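UPF0311 protein CA_C3321 (PDB 3G7G) is of unknown function but belongs to the UPF0311 (DUF3237) family, grouped with the allene oxide cyclase-like barrels. Local coordinates at residues I87-N92 with P122-Y127; F15-T20 with A75-R80; Y11-S16 with L151-K156. All blocks are in the same frame, centred on the assembly; numbering follows the deposited sequence.

In the fold
The three contacts belong to one closed antiparallel barrel of eight strands. Contact 3 joins the first strand, 11-30, to the last, 150-157, and so shuts the ring. Contact 2 leaves the same first strand, sharing Phe15 and Ser16 with contact 3, but reaches across the interior to strand 71-81. Contact 1 pairs strands 86-96 and 117-126 in the wall, the first hydrogen-bonded to strand 71-81. Along the chain contact 2 closes before contact 1 opens, and contact 3 closes last. Centres lie about 10 Å (1 and 2), 12 Å (2 and 3) and 13 Å (1 and 3) apart; Phe124 of contact 1 packs on Phe15 and Phe154 of contact 3, so they share one core.

Contact 1: residues I87-N92 with P122-Y127; sequences IYIENN and PTFETY
Phe124 packs against two isoleucines of the neighbouring strand, Ile87 and Ile89, on the face of the sheet that looks into the barrel. Ile87 turns CG1 away from its carbonyl carbon (chi1 -56°), which leaves CG2 beside Phe124, 3.5 Å from Phe124 CD1 and oblique to the ring. Ile89 lies alongside Phe124 and sets CD1 at the ring's edge, 3.8 Å from CE1. Further along, the Asn91 amide lies beside the Pro122 ring, with Asn91 OD1 3.5 Å from Pro122 CB; this oxygen is hydrogen-bonded to Thr120.

The strands run antiparallel, and two hydrogen-bonded pairs, Tyr88 with Glu125 and Glu90 with Thr123, carry four backbone bonds. A water also donates to the carbonyl oxygens of both Tyr88 and Thr123. On the outer face Tyr127 OH donates to the anti lone pair of Glu125 OE1, 2.6 Å away, while resting 3.4 Å from Tyr88 CB. That same carboxylate oxygen forms a salt bridge with Arg36 of the second subunit, and Tyr88 OH bonds Ser62 there. Strand 71-81 flanks 87-92, strand 139-144 packs on Pro122, and Phe139 meets Phe124 edge-to-face.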
loop_
_atom_site.group_PDB
_atom_site.type_symbol
_atom_site.label_atom_id
_atom_site.label_comp_id
_atom_site.label_asym_id
_atom_site.label_seq_id
_atom_site.Cartn_x
_atom_site.Cartn_y
_atom_site.Cartn_z
ATOM N N ILE A 87 -0.130 19.645 6.905
ATOM C CA ILE A 87 -0.682 18.296 6.900
ATOM C C ILE A 87 -0.547 17.754 5.503
ATOM O O ILE A 87 -0.995 18.370 4.558
ATOM C CB ILE A 87 -2.190 18.283 7.279
ATOM C CG1 ILE A 87 -2.405 18.966 8.638
ATOM C CG2 ILE A 87 -2.728 16.818 7.356
ATOM C CD1 ILE A 87 -3.339 20.091 8.647
ATOM N N TYR A 88 0.062 16.579 5.409
ATOM C CA TYR A 88 0.221 15.837 4.192
ATOM C C TYR A 88 -0.873 14.770 4.130
ATOM O O TYR A 88 -1.087 14.004 5.088
ATOM C CB TYR A 88 1.599 15.207 4.177
ATOM C CG TYR A 88 1.794 14.283 3.039
ATOM C CD1 TYR A 88 1.769 14.755 1.721
ATOM C CD2 TYR A 88 1.990 12.928 3.254
ATOM C CE1 TYR A 88 1.932 13.884 0.641
ATOM C CE2 TYR A 88 2.174 12.066 2.192
ATOM C CZ TYR A 88 2.126 12.547 0.890
ATOM O OH TYR A 88 2.318 11.683 -0.157
ATOM N N ILE A 89 -1.568 14.731 3.010
ATOM C CA ILE A 89 -2.777 13.933 2.856
ATOM C C ILE A 89 -2.578 12.941 1.728
ATOM O O ILE A 89 -2.152 13.342 0.668
ATOM C CB ILE A 89 -3.982 14.826 2.471
ATOM C CG1 ILE A 89 -4.114 15.956 3.464
ATOM C CG2 ILE A 89 -5.309 14.017 2.397
ATOM C CD1 ILE A 89 -5.371 16.693 3.366
ATOM N N GLU A 90 -2.825 11.662 2.007
ATOM C CA GLU A 90 -3.004 10.622 1.003
ATOM C C GLU A 90 -4.470 10.220 1.089
ATOM O O GLU A 90 -4.890 9.725 2.123
ATOM C CB GLU A 90 -2.128 9.433 1.338
ATOM C CG GLU A 90 -0.964 9.205 0.455
ATOM C CD GLU A 90 -1.358 8.396 -0.804
ATOM O OE1 GLU A 90 -2.538 8.535 -1.253
ATOM O OE2 GLU A 90 -0.498 7.634 -1.325
ATOM N N ASN A 91 -5.247 10.476 0.033
ATOM C CA ASN A 91 -6.705 10.274 0.045
ATOM C C ASN A 91 -7.070 9.278 -1.040
ATOM O O ASN A 91 -6.887 9.570 -2.225
ATOM C CB ASN A 91 -7.426 11.626 -0.194
ATOM C CG ASN A 91 -8.866 11.638 0.319
ATOM O OD1 ASN A 91 -9.317 10.701 0.936
ATOM N ND2 ASN A 91 -9.584 12.713 0.055
ATOM N N ASN A 92 -7.530 8.083 -0.648
ATOM C CA ASN A 92 -7.752 7.004 -1.609
ATOM C C ASN A 92 -9.192 6.611 -1.553
ATOM O O ASN A 92 -9.734 6.366 -0.483
ATOM C CB ASN A 92 -6.898 5.758 -1.313
ATOM C CG ASN A 92 -5.431 6.040 -1.276
ATOM O OD1 ASN A 92 -4.790 5.876 -0.258
ATOM N ND2 ASN A 92 -4.893 6.445 -2.370
ATOM N N PRO A 122 -9.029 9.212 3.785
ATOM C CA PRO A 122 -7.776 9.937 3.969
ATOM C C PRO A 122 -6.885 9.413 5.117
ATOM O O PRO A 122 -7.396 8.995 6.186
ATOM C CB PRO A 122 -8.247 11.348 4.244
ATOM C CG PRO A 122 -9.550 11.117 5.025
ATOM C CD PRO A 122 -10.145 9.858 4.489
ATOM N N THR A 123 -5.576 9.427 4.834
ATOM C CA THR A 123 -4.479 9.210 5.770
ATOM C C THR A 123 -3.736 10.535 5.898
ATOM O O THR A 123 -3.398 11.169 4.866
ATOM C CB THR A 123 -3.514 8.136 5.191
ATOM O OG1 THR A 123 -4.226 6.907 5.017
ATOM C CG2 THR A 123 -2.322 7.864 6.080
ATOM N N PHE A 124 -3.438 10.940 7.136
ATOM C CA PHE A 124 -2.724 12.169 7.399
ATOM C C PHE A 124 -1.343 11.981 8.001
ATOM O O PHE A 124 -1.103 11.046 8.753
ATOM C CB PHE A 124 -3.520 13.067 8.329
ATOM C CG PHE A 124 -4.891 13.399 7.823
ATOM C CD1 PHE A 124 -5.080 14.305 6.812
ATOM C CD2 PHE A 124 -5.997 12.762 8.340
ATOM C CE1 PHE A 124 -6.376 14.592 6.363
ATOM C CE2 PHE A 124 -7.248 13.055 7.901
ATOM C CZ PHE A 124 -7.443 13.952 6.923
ATOM N N GLU A 125 -0.455 12.916 7.678
ATOM C CA GLU A 125 0.862 13.005 8.285
ATOM C C GLU A 125 1.031 14.431 8.786
ATOM O O GLU A 125 0.828 15.343 8.040
ATOM C CB GLU A 125 1.914 12.608 7.269
ATOM C CG GLU A 125 3.294 12.668 7.780
ATOM C CD GLU A 125 4.274 12.311 6.763
ATOM O OE1 GLU A 125 4.792 13.218 6.106
ATOM O OE2 GLU A 125 4.532 11.115 6.611
ATOM N N THR A 126 1.321 14.602 10.074
ATOM C CA THR A 126 1.378 15.908 10.730
ATOM C C THR A 126 2.700 16.011 11.525
ATOM O O THR A 126 3.340 15.006 11.758
ATOM C CB THR A 126 0.191 16.102 11.666
ATOM O OG1 THR A 126 0.217 15.095 12.674
ATOM C CG2 THR A 126 -1.113 15.980 10.909
ATOM N N TYR A 127 3.108 17.229 11.901
ATOM C CA TYR A 127 4.471 17.490 12.432
ATOM C C TYR A 127 4.457 18.336 13.694
ATOM O O TYR A 127 5.428 19.059 14.017
ATOM C CB TYR A 127 5.355 18.145 11.353
ATOM C CG TYR A 127 5.061 17.556 10.007
ATOM C CD1 TYR A 127 5.727 16.423 9.572
ATOM C CD2 TYR A 127 4.048 18.075 9.203
ATOM C CE1 TYR A 127 5.419 15.841 8.355
ATOM C CE2 TYR A 127 3.752 17.509 7.972
ATOM C CZ TYR A 127 4.428 16.367 7.568
ATOM O OH TYR A 127 4.155 15.770 6.337
HETATM O O HOH W 1 -0.592 10.943 4.606
HETATM O O HOH W 2 -5.934 6.422 2.815
#

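Contact 2: residues F15-T20 with A75-R80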
loop_
_atom_site.group_PDB
_atom_site.type_symbol
_atom_site.label_atom_id
_atom_site.label_comp_id
_atom_site.label_asym_id
_atom_site.label_seq_id
_atom_site.Cartn_x
_atom_site.Cartn_y
_atom_site.Cartn_z
ATOM N N PHE A 15 -13.389 19.239 8.862
ATOM C CA PHE A 15 -13.168 20.372 7.983
ATOM C C PHE A 15 -13.583 19.974 6.579
ATOM O O PHE A 15 -13.925 18.822 6.321
ATOM C CB PHE A 15 -11.702 20.823 7.996
ATOM C CG PHE A 15 -10.725 19.743 7.537
ATOM C CD1 PHE A 15 -10.250 19.725 6.241
ATOM C CD2 PHE A 15 -10.282 18.779 8.417
ATOM C CE1 PHE A 15 -9.360 18.757 5.819
ATOM C CE2 PHE A 15 -9.385 17.791 8.007
ATOM C CZ PHE A 15 -8.920 17.792 6.705
ATOM N N SER A 16 -13.585 20.948 5.690
ATOM C CA SER A 16 -13.846 20.756 4.274
ATOM C C SER A 16 -12.699 21.323 3.494
ATOM O O SER A 16 -11.987 22.216 3.969
ATOM C CB SER A 16 -15.082 21.542 3.860
ATOM O OG SER A 16 -16.195 21.134 4.623
ATOM N N ILE A 17 -12.550 20.852 2.269
ATOM C CA ILE A 17 -11.645 21.501 1.326
ATOM C C ILE A 17 -12.404 21.682 0.028
ATOM O O ILE A 17 -13.037 20.748 -0.438
ATOM C CB ILE A 17 -10.355 20.690 1.087
ATOM C CG1 ILE A 17 -9.719 20.290 2.414
ATOM C CG2 ILE A 17 -9.357 21.505 0.272
ATOM C CD1 ILE A 17 -8.430 19.488 2.285
ATOM N N THR A 18 -12.380 22.896 -0.529
ATOM C CA THR A 18 -12.853 23.101 -1.893
ATOM C C THR A 18 -11.629 23.250 -2.779
ATOM O O THR A 18 -10.825 24.145 -2.570
ATOM C CB THR A 18 -13.761 24.315 -2.005
ATOM O OG1 THR A 18 -14.840 24.153 -1.094
ATOM C CG2 THR A 18 -14.324 24.444 -3.414
ATOM N N ILE A 19 -11.498 22.356 -3.748
ATOM C CA ILE A 19 -10.326 22.262 -4.593
ATOM C C ILE A 19 -10.633 22.626 -6.042
ATOM O O ILE A 19 -11.600 22.141 -6.608
ATOM C CB ILE A 19 -9.792 20.794 -4.604
ATOM C CG1 ILE A 19 -9.212 20.422 -3.246
ATOM C CG2 ILE A 19 -8.725 20.621 -5.637
ATOM C CD1 ILE A 19 -8.944 18.934 -3.081
ATOM N N THR A 20 -9.766 23.435 -6.639
ATOM C CA THR A 20 -9.764 23.694 -8.060
ATOM C C THR A 20 -8.717 22.777 -8.682
ATOM O O THR A 20 -7.574 22.734 -8.249
ATOM C CB THR A 20 -9.415 25.176 -8.355
ATOM O OG1 THR A 20 -10.330 26.038 -7.657
ATOM C CG2 THR A 20 -9.478 25.497 -9.830
ATOM N N ALA A 75 -5.080 10.488 -4.304
ATOM C CA ALA A 75 -4.540 11.878 -4.298
ATOM C C ALA A 75 -3.454 12.098 -3.252
ATOM O O ALA A 75 -3.541 11.572 -2.157
ATOM C CB ALA A 75 -5.692 12.936 -4.097
ATOM N N ARG A 76 -2.378 12.787 -3.628
ATOM C CA ARG A 76 -1.349 13.156 -2.691
ATOM C C ARG A 76 -1.140 14.630 -2.810
ATOM O O ARG A 76 -0.724 15.125 -3.886
ATOM C CB ARG A 76 -0.033 12.488 -3.014
ATOM C CG ARG A 76 -0.069 11.000 -2.985
ATOM C CD ARG A 76 1.247 10.468 -3.491
ATOM N NE ARG A 76 1.412 9.084 -3.133
ATOM C CZ ARG A 76 2.435 8.336 -3.485
ATOM N NH1 ARG A 76 3.387 8.842 -4.223
ATOM N NH2 ARG A 76 2.500 7.072 -3.084
ATOM N N TYR A 77 -1.397 15.319 -1.702
ATOM C CA TYR A 77 -1.252 16.755 -1.603
ATOM C C TYR A 77 -1.135 17.158 -0.134
ATOM O O TYR A 77 -1.170 16.305 0.751
ATOM C CB TYR A 77 -2.435 17.439 -2.281
ATOM C CG TYR A 77 -3.793 17.100 -1.720
ATOM C CD1 TYR A 77 -4.421 17.932 -0.805
ATOM C CD2 TYR A 77 -4.475 15.977 -2.145
ATOM C CE1 TYR A 77 -5.679 17.619 -0.311
ATOM C CE2 TYR A 77 -5.713 15.647 -1.633
ATOM C CZ TYR A 77 -6.321 16.473 -0.728
ATOM O OH TYR A 77 -7.580 16.139 -0.244
ATOM N N ALA A 78 -1.018 18.462 0.137
ATOM C CA ALA A 78 -0.711 18.966 1.464
ATOM C C ALA A 78 -1.430 20.276 1.657
ATOM O O ALA A 78 -1.777 20.980 0.696
ATOM C CB ALA A 78 0.784 19.178 1.634
ATOM N N ILE A 79 -1.687 20.572 2.909
ATOM C CA ILE A 79 -2.339 21.811 3.248
ATOM C C ILE A 79 -1.472 22.495 4.272
ATOM O O ILE A 79 -0.690 21.854 4.963
ATOM C CB ILE A 79 -3.778 21.618 3.754
ATOM C CG1 ILE A 79 -3.882 20.715 4.965
ATOM C CG2 ILE A 79 -4.649 20.950 2.701
ATOM C CD1 ILE A 79 -5.332 20.512 5.367
ATOM N N ARG A 80 -1.598 23.810 4.324
ATOM C CA ARG A 80 -0.953 24.633 5.292
ATOM C C ARG A 80 -2.032 25.390 6.007
ATOM O O ARG A 80 -2.799 26.103 5.373
ATOM C CB ARG A 80 -0.062 25.621 4.598
ATOM C CG ARG A 80 0.566 26.627 5.555
ATOM C CD ARG A 80 2.013 26.727 5.297
ATOM N NE ARG A 80 2.695 25.904 6.259
ATOM C CZ ARG A 80 3.697 25.090 5.994
ATOM N NH1 ARG A 80 4.136 24.891 4.751
ATOM N NH2 ARG A 80 4.218 24.416 6.989
#
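Strands 15-20 and 75-80 pass at 116° with their short axes 11.1 Å apart, too far for backbone pairing, so side chains alone bridge the gap. Ile17 is central. Its chain is extended to CD1 (chi2 -180°), and that one methyl serves two partners: it stands 4.1 Å from Ile79 CG2, and it lies at the edge of the Tyr77 ring, close to the ring plane, 4.2 Å from CE1. The two isoleucines meet at a slant. On Ile79, CG1 sits between the backbone N and the carbonyl carbon (chi1 58°), leaving CG2 anti to that carbon and aimed at Ile17.

This is the interior of the antiparallel barrel, where alternate residues of facing walls, Phe15, Ile17 and Ile19 against Tyr77 and Ile79, send their side chains inward, while Ser16, Thr18, Arg76 and Arg80 take the other face. At one end Phe15 CE1 approaches Ile79 CD1 at 4.4 Å, a looser and oblique contact. At the other, Ile19 CD1 comes within 4.3 Å of Tyr77 CZ, again oblique to the ring. Val55 from strand 53-65 touches both Ile17 and Ile79, whereas Ile41 of strand 34-47 packs against Ile19 and Tyr77.

Contact 3: residues Y11-S16 with L151-K156; sequences YEEVFS and LLKFYK
Phe15 and Phe154 lie nearly flat on one another in an offset stack, ring centroids 4.5 Å apart and planes tilted by only 15°. The overlap is partial: CE1 of Phe15 sits above one face of the Phe154 ring near its rim, 3.4 Å from Phe154 CD2, while CB of Phe154 lies over the face of Phe15 in a CH-pi contact. Phe15 CG stands between its backbone N and carbonyl carbon, which swings the ring across to its neighbour. Val14 approaches Phe154 at about a right angle and rests CG2 3.6 Å from Phe154 CB; its other methyl, CG1, meets CB of Lys156. Beyond Val14, on this same face, Glu12 and Lys156 run side by side, and Glu12 OE1 forms a salt bridge with Lys156 NZ at 3.4 Å, weak as a hydrogen bond.

On the opposite face of the sheet, Tyr155 is turned almost perpendicular to Tyr11, planes at 89°, with the two CD1 atoms 3.5 Å apart in an oblique pair. Glu13 crosses Tyr155 at a slant, its CB 3.8 Å from Tyr155 CE1. Met9 of the third subunit packs on both tyrosines.

The backbone explains why Val14 and Phe15 both attend to Phe154. Val14 N donates to Phe154 O at 2.9 Å, yet Phe154 N bonds the carbonyl of the next residue, Phe15, so two residues stand opposite one. Val14, with its helix-like psi of -42°, takes up the extra residue. This is a classic beta bulge, here placed in the antiparallel seam where the first strand meets the last and the barrel closes.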
loop_
_atom_site.group_PDB
_atom_site.type_symbol
_atom_site.label_atom_id
_atom_site.label_comp_id
_atom_site.label_asym_id
_atom_site.label_seq_id
_atom_site.Cartn_x
_atom_site.Cartn_y
_atom_site.Cartn_z
ATOM N N TYR A 11 -19.360 10.021 14.560
ATOM C CA TYR A 11 -18.388 10.735 13.749
ATOM C C TYR A 11 -18.562 12.242 13.923
ATOM O O TYR A 11 -19.596 12.706 14.388
ATOM C CB TYR A 11 -18.524 10.352 12.261
ATOM C CG TYR A 11 -19.869 10.687 11.665
ATOM C CD1 TYR A 11 -20.154 11.969 11.222
ATOM C CD2 TYR A 11 -20.870 9.725 11.570
ATOM C CE1 TYR A 11 -21.400 12.290 10.689
ATOM C CE2 TYR A 11 -22.119 10.034 11.041
ATOM C CZ TYR A 11 -22.379 11.319 10.604
ATOM O OH TYR A 11 -23.617 11.621 10.057
ATOM N N GLU A 12 -17.535 12.977 13.525
ATOM C CA GLU A 12 -17.452 14.421 13.666
ATOM C C GLU A 12 -16.991 14.961 12.326
ATOM O O GLU A 12 -15.969 14.489 11.824
ATOM C CB GLU A 12 -16.343 14.766 14.670
ATOM C CG GLU A 12 -16.767 15.278 16.008
ATOM C CD GLU A 12 -15.657 16.105 16.682
ATOM O OE1 GLU A 12 -14.450 15.819 16.430
ATOM O OE2 GLU A 12 -16.006 17.044 17.461
ATOM N N GLU A 13 -17.693 15.938 11.756
ATOM C CA GLU A 13 -17.123 16.693 10.635
ATOM C C GLU A 13 -15.948 17.509 11.155
ATOM O O GLU A 13 -16.083 18.220 12.129
ATOM C CB GLU A 13 -18.135 17.625 9.944
ATOM C CG GLU A 13 -17.642 18.040 8.518
ATOM C CD GLU A 13 -18.558 19.035 7.798
ATOM O OE1 GLU A 13 -19.805 18.869 7.860
ATOM O OE2 GLU A 13 -18.020 19.972 7.140
ATOM N N VAL A 14 -14.797 17.407 10.512
ATOM C CA VAL A 14 -13.617 18.093 11.004
ATOM C C VAL A 14 -13.284 19.330 10.181
ATOM O O VAL A 14 -12.962 20.362 10.748
ATOM C CB VAL A 14 -12.399 17.147 11.176
ATOM C CG1 VAL A 14 -12.683 16.161 12.305
ATOM C CG2 VAL A 14 -12.062 16.431 9.913
ATOM N N PHE A 15 -13.389 19.239 8.862
ATOM C CA PHE A 15 -13.168 20.372 7.983
ATOM C C PHE A 15 -13.583 19.974 6.579
ATOM O O PHE A 15 -13.925 18.822 6.321
ATOM C CB PHE A 15 -11.702 20.823 7.996
ATOM C CG PHE A 15 -10.725 19.743 7.537
ATOM C CD1 PHE A 15 -10.250 19.725 6.241
ATOM C CD2 PHE A 15 -10.282 18.779 8.417
ATOM C CE1 PHE A 15 -9.360 18.757 5.819
ATOM C CE2 PHE A 15 -9.385 17.791 8.007
ATOM C CZ PHE A 15 -8.920 17.792 6.705
ATOM N N SER A 16 -13.585 20.948 5.690
ATOM C CA SER A 16 -13.846 20.756 4.274
ATOM C C SER A 16 -12.699 21.323 3.494
ATOM O O SER A 16 -11.987 22.216 3.969
ATOM C CB SER A 16 -15.082 21.542 3.860
ATOM O OG SER A 16 -16.195 21.134 4.623
ATOM N N LEU A 151 -15.632 19.309 -3.844
ATOM C CA LEU A 151 -15.890 19.626 -2.439
ATOM C C LEU A 151 -15.625 18.361 -1.651
ATOM O O LEU A 151 -16.226 17.331 -1.932
ATOM C CB LEU A 151 -17.350 20.064 -2.226
ATOM C CG LEU A 151 -17.779 20.382 -0.781
ATOM C CD1 LEU A 151 -16.920 21.514 -0.186
ATOM C CD2 LEU A 151 -19.305 20.732 -0.647
ATOM N N LEU A 152 -14.713 18.436 -0.690
ATOM C CA LEU A 152 -14.411 17.320 0.193
ATOM C C LEU A 152 -14.809 17.678 1.594
ATOM O O LEU A 152 -14.414 18.715 2.078
ATOM C CB LEU A 152 -12.920 17.029 0.173
ATOM C CG LEU A 152 -12.304 16.821 -1.202
ATOM C CD1 LEU A 152 -10.788 17.011 -1.102
ATOM C CD2 LEU A 152 -12.706 15.448 -1.719
ATOM N N LYS A 153 -15.616 16.846 2.228
ATOM C CA LYS A 153 -15.959 16.982 3.638
ATOM C C LYS A 153 -15.343 15.822 4.409
ATOM O O LYS A 153 -15.565 14.663 4.059
ATOM C CB LYS A 153 -17.473 16.985 3.834
ATOM C CG LYS A 153 -18.090 18.341 3.624
ATOM C CD LYS A 153 -19.581 18.283 3.199
ATOM C CE LYS A 153 -20.277 19.619 3.536
ATOM N NZ LYS A 153 -21.482 19.950 2.702
ATOM N N PHE A 154 -14.577 16.137 5.450
ATOM C CA PHE A 154 -13.769 15.156 6.143
ATOM C C PHE A 154 -14.437 14.831 7.471
ATOM O O PHE A 154 -14.864 15.733 8.192
ATOM C CB PHE A 154 -12.364 15.685 6.382
ATOM C CG PHE A 154 -11.486 15.658 5.174
ATOM C CD1 PHE A 154 -10.560 14.642 5.001
ATOM C CD2 PHE A 154 -11.559 16.659 4.227
ATOM C CE1 PHE A 154 -9.730 14.620 3.862
ATOM C CE2 PHE A 154 -10.746 16.656 3.127
ATOM C CZ PHE A 154 -9.825 15.630 2.937
ATOM N N TYR A 155 -14.537 13.535 7.784
ATOM C CA TYR A 155 -15.198 13.081 9.008
ATOM C C TYR A 155 -14.286 12.200 9.834
ATOM O O TYR A 155 -13.698 11.247 9.339
ATOM C CB TYR A 155 -16.460 12.318 8.673
ATOM C CG TYR A 155 -17.522 13.145 7.996
ATOM C CD1 TYR A 155 -18.461 13.837 8.736
ATOM C CD2 TYR A 155 -17.584 13.220 6.627
ATOM C CE1 TYR A 155 -19.451 14.590 8.109
ATOM C CE2 TYR A 155 -18.541 13.953 5.998
ATOM C CZ TYR A 155 -19.479 14.626 6.732
ATOM O OH TYR A 155 -20.429 15.357 6.069
ATOM N N LYS A 156 -14.148 12.537 11.105
ATOM C CA LYS A 156 -13.404 11.715 12.022
ATOM C C LYS A 156 -14.349 10.673 12.578
ATOM O O LYS A 156 -15.422 11.008 13.049
ATOM C CB LYS A 156 -12.853 12.596 13.135
ATOM C CG LYS A 156 -11.917 11.922 14.079
ATOM C CD LYS A 156 -12.040 12.576 15.468
ATOM C CE LYS A 156 -13.296 12.019 16.183
ATOM N NZ LYS A 156 -13.633 12.724 17.453
#